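Protein similar to metal-dependent hydrolase (Staphylococcus aureus subsp. aureus Mu50, PDB 3ESH) is a probable metal-dependent hydrolase of the metallo-beta-lactamase superfamily, whose substrate is not established. Local coordinates at residues 191-196 with 243-248; 105-110 with 201-206; 178-183 with 234-239; 53-58 with 172-177. One frame throughout, in Å; residues are numbered along the deposited sequence.

Contact 1 (191-196 with 243-248)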
loop_
_atom_site.group_PDB
_atom_site.type_symbol
_atom_site.label_atom_id
_atom_site.label_comp_id
_atom_site.label_asym_id
_atom_site.label_seq_id
_atom_site.Cartn_x
_atom_site.Cartn_y
_atom_site.Cartn_z
ATOM N N ILE A 191 -1.969 -14.152 -17.747
ATOM C CA ILE A 191 -1.277 -14.750 -18.877
ATOM C C ILE A 191 -1.298 -16.256 -18.645
ATOM O O ILE A 191 -1.435 -16.708 -17.522
ATOM C CB ILE A 191 0.185 -14.254 -18.992
ATOM C CG1 ILE A 191 0.998 -14.712 -17.793
ATOM C CG2 ILE A 191 0.215 -12.728 -19.057
ATOM C CD1 ILE A 191 2.454 -14.801 -18.081
ATOM N N ILE A 192 -1.155 -17.043 -19.699
ATOM C CA ILE A 192 -1.201 -18.497 -19.560
ATOM C C ILE A 192 -0.018 -19.174 -20.248
ATOM O O ILE A 192 0.392 -18.780 -21.341
ATOM C CB ILE A 192 -2.532 -19.040 -20.149
ATOM C CG1 ILE A 192 -3.713 -18.360 -19.442
ATOM C CG2 ILE A 192 -2.611 -20.539 -19.984
ATOM C CD1 ILE A 192 -5.029 -18.404 -20.202
ATOM N N THR A 193 0.540 -20.189 -19.602
ATOM C CA THR A 193 1.662 -20.925 -20.164
ATOM C C THR A 193 1.285 -22.395 -20.331
ATOM O O THR A 193 0.540 -22.951 -19.521
ATOM C CB THR A 193 2.915 -20.836 -19.263
ATOM O OG1 THR A 193 2.587 -21.281 -17.947
ATOM C CG2 THR A 193 3.430 -19.410 -19.193
ATOM N N ILE A 194 1.804 -23.014 -21.386
ATOM C CA ILE A 194 1.540 -24.416 -21.677
ATOM C C ILE A 194 2.866 -25.157 -21.780
ATOM O O ILE A 194 3.770 -24.713 -22.481
ATOM C CB ILE A 194 0.791 -24.554 -23.010
ATOM C CG1 ILE A 194 -0.334 -23.527 -23.070
ATOM C CG2 ILE A 194 0.208 -25.943 -23.142
ATOM C CD1 ILE A 194 -1.058 -23.474 -24.391
ATOM N N GLU A 195 2.986 -26.281 -21.081
ATOM C CA GLU A 195 4.213 -27.077 -21.114
ATOM C C GLU A 195 3.924 -28.570 -21.146
ATOM O O GLU A 195 3.180 -29.072 -20.324
ATOM C CB GLU A 195 5.089 -26.762 -19.903
ATOM C CG GLU A 195 5.796 -25.415 -19.964
ATOM C CD GLU A 195 6.514 -25.055 -18.658
ATOM O OE1 GLU A 195 5.871 -24.447 -17.765
ATOM O OE2 GLU A 195 7.714 -25.388 -18.520
ATOM N N SER A 196 4.507 -29.264 -22.118
ATOM C CA SER A 196 4.357 -30.712 -22.272
ATOM C C SER A 196 5.695 -31.193 -22.814
ATOM O O SER A 196 6.234 -30.589 -23.742
ATOM C CB SER A 196 3.235 -31.043 -23.259
ATOM O OG SER A 196 2.897 -32.426 -23.202
ATOM N N GLN A 243 14.102 -19.310 -22.992
ATOM C CA GLN A 243 13.608 -20.667 -22.786
ATOM C C GLN A 243 13.005 -21.274 -24.046
ATOM O O GLN A 243 12.443 -22.378 -24.008
ATOM C CB GLN A 243 12.572 -20.678 -21.666
ATOM C CG GLN A 243 13.162 -20.373 -20.307
ATOM C CD GLN A 243 13.964 -21.526 -19.770
ATOM O OE1 GLN A 243 13.405 -22.567 -19.436
ATOM N NE2 GLN A 243 15.281 -21.359 -19.691
ATOM N N GLN A 244 13.121 -20.554 -25.155
ATOM C CA GLN A 244 12.614 -21.021 -26.438
ATOM C C GLN A 244 11.115 -21.311 -26.451
ATOM O O GLN A 244 10.670 -22.343 -26.959
ATOM C CB GLN A 244 13.383 -22.261 -26.886
ATOM C CG GLN A 244 14.864 -22.021 -27.104
ATOM C CD GLN A 244 15.469 -22.970 -28.133
ATOM O OE1 GLN A 244 16.685 -22.991 -28.336
ATOM N NE2 GLN A 244 14.617 -23.757 -28.793
ATOM N N TYR A 245 10.344 -20.378 -25.903
ATOM C CA TYR A 245 8.896 -20.498 -25.853
ATOM C C TYR A 245 8.248 -20.100 -27.172
ATOM O O TYR A 245 8.800 -19.311 -27.940
ATOM C CB TYR A 245 8.312 -19.577 -24.787
ATOM C CG TYR A 245 8.132 -20.171 -23.417
ATOM C CD1 TYR A 245 9.228 -20.467 -22.605
ATOM C CD2 TYR A 245 6.859 -20.371 -22.901
ATOM C CE1 TYR A 245 9.049 -20.942 -21.303
ATOM C CE2 TYR A 245 6.671 -20.838 -21.613
ATOM C CZ TYR A 245 7.764 -21.117 -20.817
ATOM O OH TYR A 245 7.561 -21.531 -19.528
ATOM N N TRP A 246 7.072 -20.660 -27.426
ATOM C CA TRP A 246 6.293 -20.314 -28.598
ATOM C C TRP A 246 5.338 -19.255 -28.071
ATOM O O TRP A 246 4.708 -19.453 -27.032
ATOM C CB TRP A 246 5.474 -21.502 -29.091
ATOM C CG TRP A 246 6.180 -22.371 -30.066
ATOM C CD1 TRP A 246 6.862 -23.522 -29.800
ATOM C CD2 TRP A 246 6.277 -22.161 -31.471
ATOM N NE1 TRP A 246 7.375 -24.044 -30.959
ATOM C CE2 TRP A 246 7.030 -23.223 -32.003
ATOM C CE3 TRP A 246 5.799 -21.169 -32.336
ATOM C CZ2 TRP A 246 7.317 -23.330 -33.368
ATOM C CZ3 TRP A 246 6.086 -21.276 -33.693
ATOM C CH2 TRP A 246 6.839 -22.350 -34.193
ATOM N N PHE A 247 5.239 -18.127 -28.758
ATOM C CA PHE A 247 4.331 -17.081 -28.322
ATOM C C PHE A 247 3.044 -17.225 -29.110
ATOM O O PHE A 247 3.055 -17.165 -30.339
ATOM C CB PHE A 247 4.948 -15.707 -28.565
ATOM C CG PHE A 247 6.010 -15.328 -27.563
ATOM C CD1 PHE A 247 5.680 -14.624 -26.415
ATOM C CD2 PHE A 247 7.343 -15.662 -27.778
ATOM C CE1 PHE A 247 6.648 -14.251 -25.500
ATOM C CE2 PHE A 247 8.329 -15.296 -26.867
ATOM C CZ PHE A 247 7.981 -14.589 -25.726
ATOM N N LEU A 248 1.940 -17.443 -28.401
ATOM C CA LEU A 248 0.632 -17.591 -29.031
ATOM C C LEU A 248 -0.112 -16.253 -29.003
ATOM O O LEU A 248 -0.024 -15.500 -28.030
ATOM C CB LEU A 248 -0.188 -18.651 -28.305
ATOM C CG LEU A 248 0.465 -20.027 -28.135
ATOM C CD1 LEU A 248 -0.511 -20.999 -27.472
ATOM C CD2 LEU A 248 0.898 -20.546 -29.491
#

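Contact 2 (105-110 with 201-206)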
loop_
_atom_site.group_PDB
_atom_site.type_symbol
_atom_site.label_atom_id
_atom_site.label_comp_id
_atom_site.label_asym_id
_atom_site.label_seq_id
_atom_site.Cartn_x
_atom_site.Cartn_y
_atom_site.Cartn_z
ATOM N N LEU A 105 -10.566 -20.677 -19.872
ATOM C CA LEU A 105 -9.654 -19.858 -19.069
ATOM C C LEU A 105 -9.655 -18.468 -19.665
ATOM O O LEU A 105 -9.434 -18.331 -20.848
ATOM C CB LEU A 105 -8.248 -20.427 -19.133
ATOM C CG LEU A 105 -8.122 -21.942 -19.026
ATOM C CD1 LEU A 105 -6.632 -22.291 -19.148
ATOM C CD2 LEU A 105 -8.719 -22.465 -17.700
HETATM N N MSE A 106 -9.899 -17.441 -18.856
HETATM C CA MSE A 106 -9.956 -16.073 -19.356
HETATM C C MSE A 106 -8.728 -15.240 -18.956
HETATM O O MSE A 106 -8.320 -15.241 -17.808
HETATM C CB MSE A 106 -11.215 -15.375 -18.832
HETATM C CG MSE A 106 -12.514 -16.096 -19.059
HETATM SE SE MSE A 106 -12.965 -16.224 -20.960
HETATM C CE MSE A 106 -13.193 -14.363 -21.247
ATOM N N THR A 107 -8.131 -14.547 -19.920
ATOM C CA THR A 107 -6.988 -13.695 -19.633
ATOM C C THR A 107 -7.538 -12.448 -18.943
ATOM O O THR A 107 -6.913 -11.904 -18.045
ATOM C CB THR A 107 -6.272 -13.270 -20.923
ATOM O OG1 THR A 107 -7.106 -12.364 -21.654
ATOM C CG2 THR A 107 -5.985 -14.476 -21.779
ATOM N N HIS A 108 -8.719 -12.024 -19.386
ATOM C CA HIS A 108 -9.431 -10.887 -18.821
ATOM C C HIS A 108 -10.850 -10.843 -19.390
ATOM O O HIS A 108 -11.133 -11.516 -20.358
ATOM C CB HIS A 108 -8.667 -9.573 -19.054
ATOM C CG HIS A 108 -8.476 -9.215 -20.494
ATOM N ND1 HIS A 108 -7.897 -10.071 -21.405
ATOM C CD2 HIS A 108 -8.718 -8.062 -21.159
ATOM C CE1 HIS A 108 -7.785 -9.463 -22.568
ATOM N NE2 HIS A 108 -8.275 -8.238 -22.448
HETATM N N MSE A 109 -11.736 -10.065 -18.775
HETATM C CA MSE A 109 -13.151 -10.008 -19.166
HETATM C C MSE A 109 -13.646 -8.887 -20.088
HETATM O O MSE A 109 -14.843 -8.607 -20.143
HETATM C CB MSE A 109 -14.019 -10.034 -17.906
HETATM C CG MSE A 109 -13.907 -11.312 -17.101
HETATM SE SE MSE A 109 -14.614 -12.916 -18.015
HETATM C CE MSE A 109 -16.417 -12.239 -18.206
ATOM N N HIS A 110 -12.731 -8.257 -20.818
ATOM C CA HIS A 110 -13.127 -7.206 -21.757
ATOM C C HIS A 110 -14.061 -7.845 -22.810
ATOM O O HIS A 110 -14.013 -9.060 -23.031
ATOM C CB HIS A 110 -11.874 -6.591 -22.387
ATOM C CG HIS A 110 -11.124 -5.691 -21.457
ATOM N ND1 HIS A 110 -9.884 -5.173 -21.760
ATOM C CD2 HIS A 110 -11.446 -5.200 -20.239
ATOM C CE1 HIS A 110 -9.479 -4.404 -20.769
ATOM N NE2 HIS A 110 -10.407 -4.402 -19.833
ATOM N N ALA A 201 4.985 -23.078 -24.471
ATOM C CA ALA A 201 4.214 -22.093 -25.201
ATOM C C ALA A 201 3.621 -21.130 -24.197
ATOM O O ALA A 201 3.407 -21.488 -23.035
ATOM C CB ALA A 201 3.111 -22.761 -25.985
ATOM N N VAL A 202 3.364 -19.903 -24.635
ATOM C CA VAL A 202 2.784 -18.913 -23.754
ATOM C C VAL A 202 1.911 -17.927 -24.507
ATOM O O VAL A 202 2.187 -17.576 -25.651
ATOM C CB VAL A 202 3.875 -18.129 -22.991
ATOM C CG1 VAL A 202 4.712 -17.317 -23.964
ATOM C CG2 VAL A 202 3.235 -17.235 -21.936
ATOM N N HIS A 203 0.836 -17.506 -23.857
ATOM C CA HIS A 203 -0.071 -16.527 -24.417
ATOM C C HIS A 203 -0.115 -15.414 -23.387
ATOM O O HIS A 203 -0.664 -15.591 -22.306
ATOM C CB HIS A 203 -1.473 -17.101 -24.611
ATOM C CG HIS A 203 -2.476 -16.078 -25.039
ATOM N ND1 HIS A 203 -2.297 -15.284 -26.148
ATOM C CD2 HIS A 203 -3.648 -15.694 -24.480
ATOM C CE1 HIS A 203 -3.315 -14.445 -26.255
ATOM N NE2 HIS A 203 -4.142 -14.675 -25.256
HETATM N N MSE A 204 0.474 -14.273 -23.722
HETATM C CA MSE A 204 0.509 -13.143 -22.807
HETATM C C MSE A 204 -0.692 -12.202 -22.910
HETATM O O MSE A 204 -0.635 -11.060 -22.458
HETATM C CB MSE A 204 1.830 -12.393 -22.979
HETATM C CG MSE A 204 2.934 -13.104 -22.243
HETATM SE SE MSE A 204 4.649 -12.448 -22.654
HETATM C CE MSE A 204 4.472 -10.719 -21.885
ATOM N N GLY A 205 -1.792 -12.698 -23.482
ATOM C CA GLY A 205 -2.981 -11.872 -23.603
ATOM C C GLY A 205 -2.722 -10.461 -24.123
ATOM O O GLY A 205 -1.845 -10.253 -24.951
ATOM N N ASP A 206 -3.479 -9.487 -23.622
ATOM C CA ASP A 206 -3.331 -8.114 -24.087
ATOM C C ASP A 206 -2.125 -7.351 -23.544
ATOM O O ASP A 206 -2.061 -6.130 -23.633
ATOM C CB ASP A 206 -4.618 -7.329 -23.823
ATOM C CG ASP A 206 -5.726 -7.696 -24.790
ATOM O OD1 ASP A 206 -5.444 -8.414 -25.772
ATOM O OD2 ASP A 206 -6.882 -7.265 -24.583
#

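Contact 3 (178-183 with 234-239)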
loop_
_atom_site.group_PDB
_atom_site.type_symbol
_atom_site.label_atom_id
_atom_site.label_comp_id
_atom_site.label_asym_id
_atom_site.label_seq_id
_atom_site.Cartn_x
_atom_site.Cartn_y
_atom_site.Cartn_z
ATOM N N LYS A 178 -0.611 -23.374 -16.821
ATOM C CA LYS A 178 -0.474 -22.495 -15.656
ATOM C C LYS A 178 -0.909 -21.046 -15.889
ATOM O O LYS A 178 -0.356 -20.348 -16.735
ATOM C CB LYS A 178 0.974 -22.516 -15.147
ATOM C CG LYS A 178 1.507 -23.926 -14.858
ATOM C CD LYS A 178 2.853 -23.906 -14.146
ATOM C CE LYS A 178 3.385 -25.326 -13.917
ATOM N NZ LYS A 178 4.658 -25.388 -13.133
HETATM N N MSE A 179 -1.906 -20.603 -15.130
HETATM C CA MSE A 179 -2.407 -19.232 -15.237
HETATM C C MSE A 179 -1.651 -18.362 -14.250
HETATM O O MSE A 179 -1.311 -18.816 -13.159
HETATM C CB MSE A 179 -3.895 -19.198 -14.920
HETATM C CG MSE A 179 -4.658 -20.052 -15.863
HETATM SE SE MSE A 179 -6.485 -20.095 -15.326
HETATM C CE MSE A 179 -7.089 -18.574 -16.240
ATOM N N GLN A 180 -1.399 -17.111 -14.614
ATOM C CA GLN A 180 -0.647 -16.221 -13.729
ATOM C C GLN A 180 -1.031 -14.738 -13.816
ATOM O O GLN A 180 -0.930 -14.104 -14.866
ATOM C CB GLN A 180 0.841 -16.397 -14.018
ATOM C CG GLN A 180 1.745 -15.574 -13.153
ATOM C CD GLN A 180 3.206 -15.807 -13.486
ATOM O OE1 GLN A 180 4.064 -14.962 -13.208
ATOM N NE2 GLN A 180 3.503 -16.965 -14.082
ATOM N N HIS A 181 -1.467 -14.199 -12.690
ATOM C CA HIS A 181 -1.886 -12.802 -12.579
ATOM C C HIS A 181 -0.770 -11.849 -13.001
ATOM O O HIS A 181 0.277 -11.813 -12.372
ATOM C CB HIS A 181 -2.293 -12.513 -11.124
ATOM C CG HIS A 181 -2.819 -11.129 -10.896
ATOM N ND1 HIS A 181 -3.637 -10.484 -11.793
ATOM C CD2 HIS A 181 -2.707 -10.306 -9.827
ATOM C CE1 HIS A 181 -4.013 -9.321 -11.286
ATOM N NE2 HIS A 181 -3.465 -9.191 -10.094
ATOM N N SER A 182 -0.993 -11.077 -14.062
ATOM C CA SER A 182 0.028 -10.149 -14.532
ATOM C C SER A 182 -0.336 -8.702 -14.264
ATOM O O SER A 182 0.521 -7.901 -13.916
ATOM C CB SER A 182 0.285 -10.313 -16.032
ATOM O OG SER A 182 -0.687 -9.644 -16.802
ATOM N N GLY A 183 -1.608 -8.368 -14.415
ATOM C CA GLY A 183 -2.022 -7.001 -14.208
ATOM C C GLY A 183 -1.563 -6.209 -15.406
ATOM O O GLY A 183 -1.181 -6.787 -16.416
ATOM N N GLU A 234 8.980 -6.422 -19.705
ATOM C CA GLU A 234 10.433 -6.306 -19.580
ATOM C C GLU A 234 11.070 -7.590 -19.058
ATOM O O GLU A 234 12.163 -7.958 -19.482
ATOM C CB GLU A 234 10.807 -5.146 -18.651
ATOM C CG GLU A 234 12.285 -5.124 -18.275
ATOM C CD GLU A 234 12.642 -4.030 -17.272
ATOM O OE1 GLU A 234 12.023 -3.993 -16.192
ATOM O OE2 GLU A 234 13.543 -3.214 -17.563
ATOM N N ARG A 235 10.378 -8.290 -18.165
ATOM C CA ARG A 235 10.940 -9.502 -17.604
ATOM C C ARG A 235 10.499 -10.811 -18.256
ATOM O O ARG A 235 11.319 -11.703 -18.463
ATOM C CB ARG A 235 10.676 -9.553 -16.094
ATOM C CG ARG A 235 9.763 -10.679 -15.669
ATOM C CD ARG A 235 9.731 -10.863 -14.167
ATOM N NE ARG A 235 8.872 -11.989 -13.829
ATOM C CZ ARG A 235 7.547 -11.978 -13.921
ATOM N NH1 ARG A 235 6.918 -10.880 -14.333
ATOM N NH2 ARG A 235 6.852 -13.071 -13.629
HETATM N N MSE A 236 9.218 -10.933 -18.584
HETATM C CA MSE A 236 8.701 -12.158 -19.198
HETATM C C MSE A 236 9.274 -12.478 -20.574
HETATM O O MSE A 236 9.845 -13.551 -20.772
HETATM C CB MSE A 236 7.178 -12.102 -19.314
HETATM C CG MSE A 236 6.498 -11.942 -17.994
HETATM SE SE MSE A 236 4.588 -11.967 -18.282
HETATM C CE MSE A 236 4.184 -12.896 -16.683
ATOM N N ILE A 237 9.116 -11.557 -21.525
ATOM C CA ILE A 237 9.586 -11.773 -22.891
ATOM C C ILE A 237 11.030 -12.274 -23.016
ATOM O O ILE A 237 11.281 -13.267 -23.698
ATOM C CB ILE A 237 9.350 -10.501 -23.742
ATOM C CG1 ILE A 237 7.843 -10.252 -23.837
ATOM C CG2 ILE A 237 9.933 -10.662 -25.132
ATOM C CD1 ILE A 237 7.441 -8.991 -24.587
ATOM N N PRO A 238 11.995 -11.607 -22.364
ATOM C CA PRO A 238 13.373 -12.095 -22.483
ATOM C C PRO A 238 13.522 -13.523 -21.929
ATOM O O PRO A 238 14.273 -14.336 -22.464
ATOM C CB PRO A 238 14.172 -11.072 -21.671
ATOM C CG PRO A 238 13.386 -9.806 -21.866
ATOM C CD PRO A 238 11.959 -10.289 -21.706
ATOM N N TYR A 239 12.799 -13.810 -20.852
ATOM C CA TYR A 239 12.840 -15.131 -20.228
ATOM C C TYR A 239 12.225 -16.193 -21.134
ATOM O O TYR A 239 12.824 -17.235 -21.375
ATOM C CB TYR A 239 12.090 -15.112 -18.896
ATOM C CG TYR A 239 11.943 -16.479 -18.263
ATOM C CD1 TYR A 239 13.034 -17.114 -17.666
ATOM C CD2 TYR A 239 10.731 -17.165 -18.324
ATOM C CE1 TYR A 239 12.924 -18.398 -17.153
ATOM C CE2 TYR A 239 10.610 -18.448 -17.819
ATOM C CZ TYR A 239 11.710 -19.062 -17.234
ATOM O OH TYR A 239 11.589 -20.347 -16.743
#

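Contact 4 (53-58 with 172-177)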
loop_
_atom_site.group_PDB
_atom_site.type_symbol
_atom_site.label_atom_id
_atom_site.label_comp_id
_atom_site.label_asym_id
_atom_site.label_seq_id
_atom_site.Cartn_x
_atom_site.Cartn_y
_atom_site.Cartn_z
ATOM N N ILE A 53 -7.025 -25.683 -26.649
ATOM C CA ILE A 53 -5.952 -26.495 -26.083
ATOM C C ILE A 53 -6.483 -27.877 -25.751
ATOM O O ILE A 53 -7.422 -27.999 -24.962
ATOM C CB ILE A 53 -5.416 -25.921 -24.765
ATOM C CG1 ILE A 53 -4.915 -24.490 -24.966
ATOM C CG2 ILE A 53 -4.323 -26.825 -24.224
ATOM C CD1 ILE A 53 -4.365 -23.870 -23.698
ATOM N N GLN A 54 -5.885 -28.913 -26.333
ATOM C CA GLN A 54 -6.316 -30.283 -26.063
ATOM C C GLN A 54 -5.214 -31.131 -25.455
ATOM O O GLN A 54 -4.183 -31.343 -26.073
ATOM C CB GLN A 54 -6.817 -30.956 -27.350
ATOM C CG GLN A 54 -8.132 -30.413 -27.855
ATOM C CD GLN A 54 -8.587 -31.045 -29.154
ATOM O OE1 GLN A 54 -8.029 -30.784 -30.221
ATOM N NE2 GLN A 54 -9.608 -31.886 -29.070
ATOM N N THR A 55 -5.431 -31.597 -24.234
ATOM C CA THR A 55 -4.466 -32.460 -23.579
ATOM C C THR A 55 -5.039 -33.859 -23.759
ATOM O O THR A 55 -6.133 -34.011 -24.303
ATOM C CB THR A 55 -4.352 -32.154 -22.072
ATOM O OG1 THR A 55 -5.572 -32.520 -21.410
ATOM C CG2 THR A 55 -4.085 -30.677 -21.847
ATOM N N ALA A 56 -4.320 -34.881 -23.315
ATOM C CA ALA A 56 -4.823 -36.241 -23.453
ATOM C C ALA A 56 -6.221 -36.375 -22.837
ATOM O O ALA A 56 -7.103 -37.033 -23.392
ATOM C CB ALA A 56 -3.865 -37.222 -22.784
ATOM N N GLN A 57 -6.425 -35.723 -21.700
ATOM C CA GLN A 57 -7.698 -35.813 -21.007
ATOM C C GLN A 57 -8.673 -34.648 -21.189
ATOM O O GLN A 57 -9.861 -34.858 -21.412
ATOM C CB GLN A 57 -7.430 -36.019 -19.518
ATOM C CG GLN A 57 -6.648 -37.291 -19.194
ATOM C CD GLN A 57 -6.231 -37.367 -17.733
ATOM O OE1 GLN A 57 -5.875 -38.434 -17.227
ATOM N NE2 GLN A 57 -6.260 -36.223 -17.049
ATOM N N TYR A 58 -8.177 -33.421 -21.121
ATOM C CA TYR A 58 -9.061 -32.267 -21.212
ATOM C C TYR A 58 -8.974 -31.397 -22.447
ATOM O O TYR A 58 -7.953 -31.339 -23.111
ATOM C CB TYR A 58 -8.840 -31.395 -19.984
ATOM C CG TYR A 58 -9.001 -32.134 -18.679
ATOM C CD1 TYR A 58 -10.257 -32.267 -18.089
ATOM C CD2 TYR A 58 -7.897 -32.678 -18.019
ATOM C CE1 TYR A 58 -10.414 -32.913 -16.871
ATOM C CE2 TYR A 58 -8.044 -33.332 -16.796
ATOM C CZ TYR A 58 -9.305 -33.444 -16.225
ATOM O OH TYR A 58 -9.463 -34.070 -15.004
ATOM N N GLU A 172 -3.141 -23.757 -11.572
ATOM C CA GLU A 172 -2.826 -24.785 -12.554
ATOM C C GLU A 172 -4.040 -25.713 -12.661
ATOM O O GLU A 172 -4.185 -26.649 -11.879
ATOM C CB GLU A 172 -1.575 -25.559 -12.105
ATOM C CG GLU A 172 -0.842 -26.308 -13.222
ATOM C CD GLU A 172 0.474 -26.942 -12.765
ATOM O OE1 GLU A 172 1.113 -26.405 -11.837
ATOM O OE2 GLU A 172 0.880 -27.970 -13.351
ATOM N N PRO A 173 -4.938 -25.448 -13.631
ATOM C CA PRO A 173 -6.166 -26.210 -13.902
ATOM C C PRO A 173 -5.914 -27.705 -14.112
ATOM O O PRO A 173 -6.330 -28.538 -13.306
ATOM C CB PRO A 173 -6.709 -25.553 -15.164
ATOM C CG PRO A 173 -6.193 -24.164 -15.076
ATOM C CD PRO A 173 -4.787 -24.368 -14.621
ATOM N N VAL A 174 -5.254 -28.025 -15.220
ATOM C CA VAL A 174 -4.896 -29.399 -15.562
ATOM C C VAL A 174 -3.371 -29.340 -15.689
ATOM O O VAL A 174 -2.825 -28.300 -16.056
ATOM C CB VAL A 174 -5.557 -29.819 -16.906
ATOM C CG1 VAL A 174 -7.042 -29.437 -16.894
ATOM C CG2 VAL A 174 -4.864 -29.161 -18.071
ATOM N N PRO A 175 -2.657 -30.435 -15.384
ATOM C CA PRO A 175 -1.195 -30.388 -15.491
ATOM C C PRO A 175 -0.665 -29.748 -16.772
ATOM O O PRO A 175 -1.191 -29.986 -17.866
ATOM C CB PRO A 175 -0.799 -31.860 -15.360
ATOM C CG PRO A 175 -1.836 -32.385 -14.409
ATOM C CD PRO A 175 -3.102 -31.787 -14.999
ATOM N N GLY A 176 0.376 -28.930 -16.627
ATOM C CA GLY A 176 0.966 -28.285 -17.786
ATOM C C GLY A 176 0.407 -26.914 -18.157
ATOM O O GLY A 176 1.077 -26.129 -18.843
ATOM N N ILE A 177 -0.811 -26.619 -17.720
ATOM C CA ILE A 177 -1.428 -25.334 -18.021
ATOM C C ILE A 177 -1.371 -24.467 -16.767
ATOM O O ILE A 177 -2.002 -24.784 -15.766
ATOM C CB ILE A 177 -2.897 -25.499 -18.429
ATOM C CG1 ILE A 177 -3.061 -26.689 -19.386
ATOM C CG2 ILE A 177 -3.393 -24.223 -19.081
ATOM C CD1 ILE A 177 -2.450 -26.504 -20.745
#

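Contact 1 (191-196 with 243-248)
Tyr-245 lays its ring beside Thr-193 and Glu-195 on one face of the sheet, while Ile-194 meets Leu-248 on the other. The two segments are not adjacent strands: 199-203 runs between 190-196 and 246-248, and the CA atoms of Thr-193 and Tyr-245 are 9.2 Å apart, so the side chains do the bridging. Thr-193 CG2 approaches the phenol obliquely, 4.3 Å from Tyr-245 CE2, with Val-202 of the intervening strand touching both residues. Further along, the Glu-195 side chain is extended beyond CG and ends with CD 3.8 Å from Tyr-245 OH; its carboxylate is turned 47° from the ring plane. The polar partner of that carboxylate is Lys-200, in a salt bridge to OE2. On the opposite face, Ile-194 has CG1 anti to the carbonyl carbon (chi1 -45°) and an extended end, which carries CD1 to 4.0 Å from Leu-248 CD1. These two chains cross at about a right angle and share Ile-8 as a neighbour. The contact is therefore chiefly dispersive, with methyl groups meeting on the inner face and an aromatic ring on the helix-covered one; the charge of Glu-195 is probably balanced by Lys-200, the tyrosine lying merely alongside.

Contact 2 (105-110 with 201-206)
His-108 NE2 donates to Asp-206 OD2 across 2.7 Å, a close approach but a bent one: the N-H...O angle is only 125°, which makes the bond weak. The oxygen lies at the edge of the imidazole, near its plane, and is also 3.1 Å from His-108 CE1, while the carboxylate is turned 71° from the ring. A second, apolar touch comes from Thr-107, whose CG2 reaches the edge of the His-203 ring, 3.8 Å from CD2. His-203 is itself tied down by ND1 to the carbonyl of Leu-248, and Gly-205 N sits over one face of its ring. Segment 105-110 carries the start of the family's HxHxDH signature. His-110 and Asp-206, together with His-185, face one vacant point, consistent with a metal site left empty in this model. Everything here is buried near the middle of the chain, where the loop leaving strand 103-105 for helix 111-114 meets the end of strand 199-203, so that each of the two central sheets contributes one side.

Contact 3 (178-183 with 234-239)
Residues 178-181 of strand 177-181 face the side of helix 226-242 at residues 234-239 across a gap that Gln-180 and Arg-235 span from opposite directions, and the helix is kinked just beyond them, at Pro-238. Gln-180 is fully stretched: with CG anti to the backbone N (chi1 -178°) and the chain straight after it, the amide is carried out toward the helix. There Gln-180 OE1 accepts a weak bond of 3.4 Å from Arg-235 NH2. The oxygen lies in the plane of the guanidinium, at its edge, and the amide plane is inclined 45° to it. Next to this polar pair, selenomethionine Met-236 brings its CE to 4.0 Å from Gln-180 OE1; its side chain is buried and also packs against Met-204. Arg-235 has stronger partners on its other terminal nitrogen, NH1, which forms salt bridges with Glu-232 and with Glu-168 of a second subunit. The arrangement is that of the alpha-beta/beta-alpha fold of metallo-beta-lactamases, in which a helix covers the outer face of a sheet, here with its rim passing into a subunit interface.

Contact 4 (53-58 with 172-177)
A hairpin turn held by an ST motif packs against a type II beta turn, Val-174 to Ile-177, at one end of the two facing sheets. In the hairpin that joins strands 51-54 and 59-61, Thr-55 OG1 accepts from Tyr-58 N at 2.8 Å, a fairly straight bond of 154°. The oxygen thus accepts within its own turn, while the methyl faces across, with Thr-55 CG2 4.1 Å from Val-174 CG2. The other branch of Val-174 slides past the tyrosine in the opposite direction: Val-174 CG1 lies 3.5 Å from Tyr-58 CD2, oblique to the ring. Deeper in, Ile-53 and Ile-177 reach toward each other tip to tip, Ile-53 CG2 meeting Ile-177 CD1 at 4.0 Å. A chi2 of -68° turns the end of Ile-177 out of the extended form, which puts CD1 opposite Ile-53 CG2, and Ile-6 and Ile-194 border both isoleucines. The polar groups mainly shape each turn from within, whereas the faces that meet are hydrocarbon, so the association of the two turns is probably hydrophobic in origin.

In the fold
Contact 2 lies deepest, its centre about 4 Å from that of the chain, and it alone brings histidines and a carboxylate together, at the probable metal site. Contacts 1 and 4 are buried farther out and are mostly hydrocarbon; they merge where Ile-194 packs on Ile-53 and Ile-177, in the layer between the two sheets. Contact 3 is only partly buried, holds the outer helix 226-242, and uses longer polar chains that continue into another subunit. One sheet runs through all four: strands 177-181, 190-196 and 199-203 are successive neighbours, with backbone bonds linking contact 1 to contacts 2 and 3. Met-204 joins contact 2 to contact 3 by packing on Met-236.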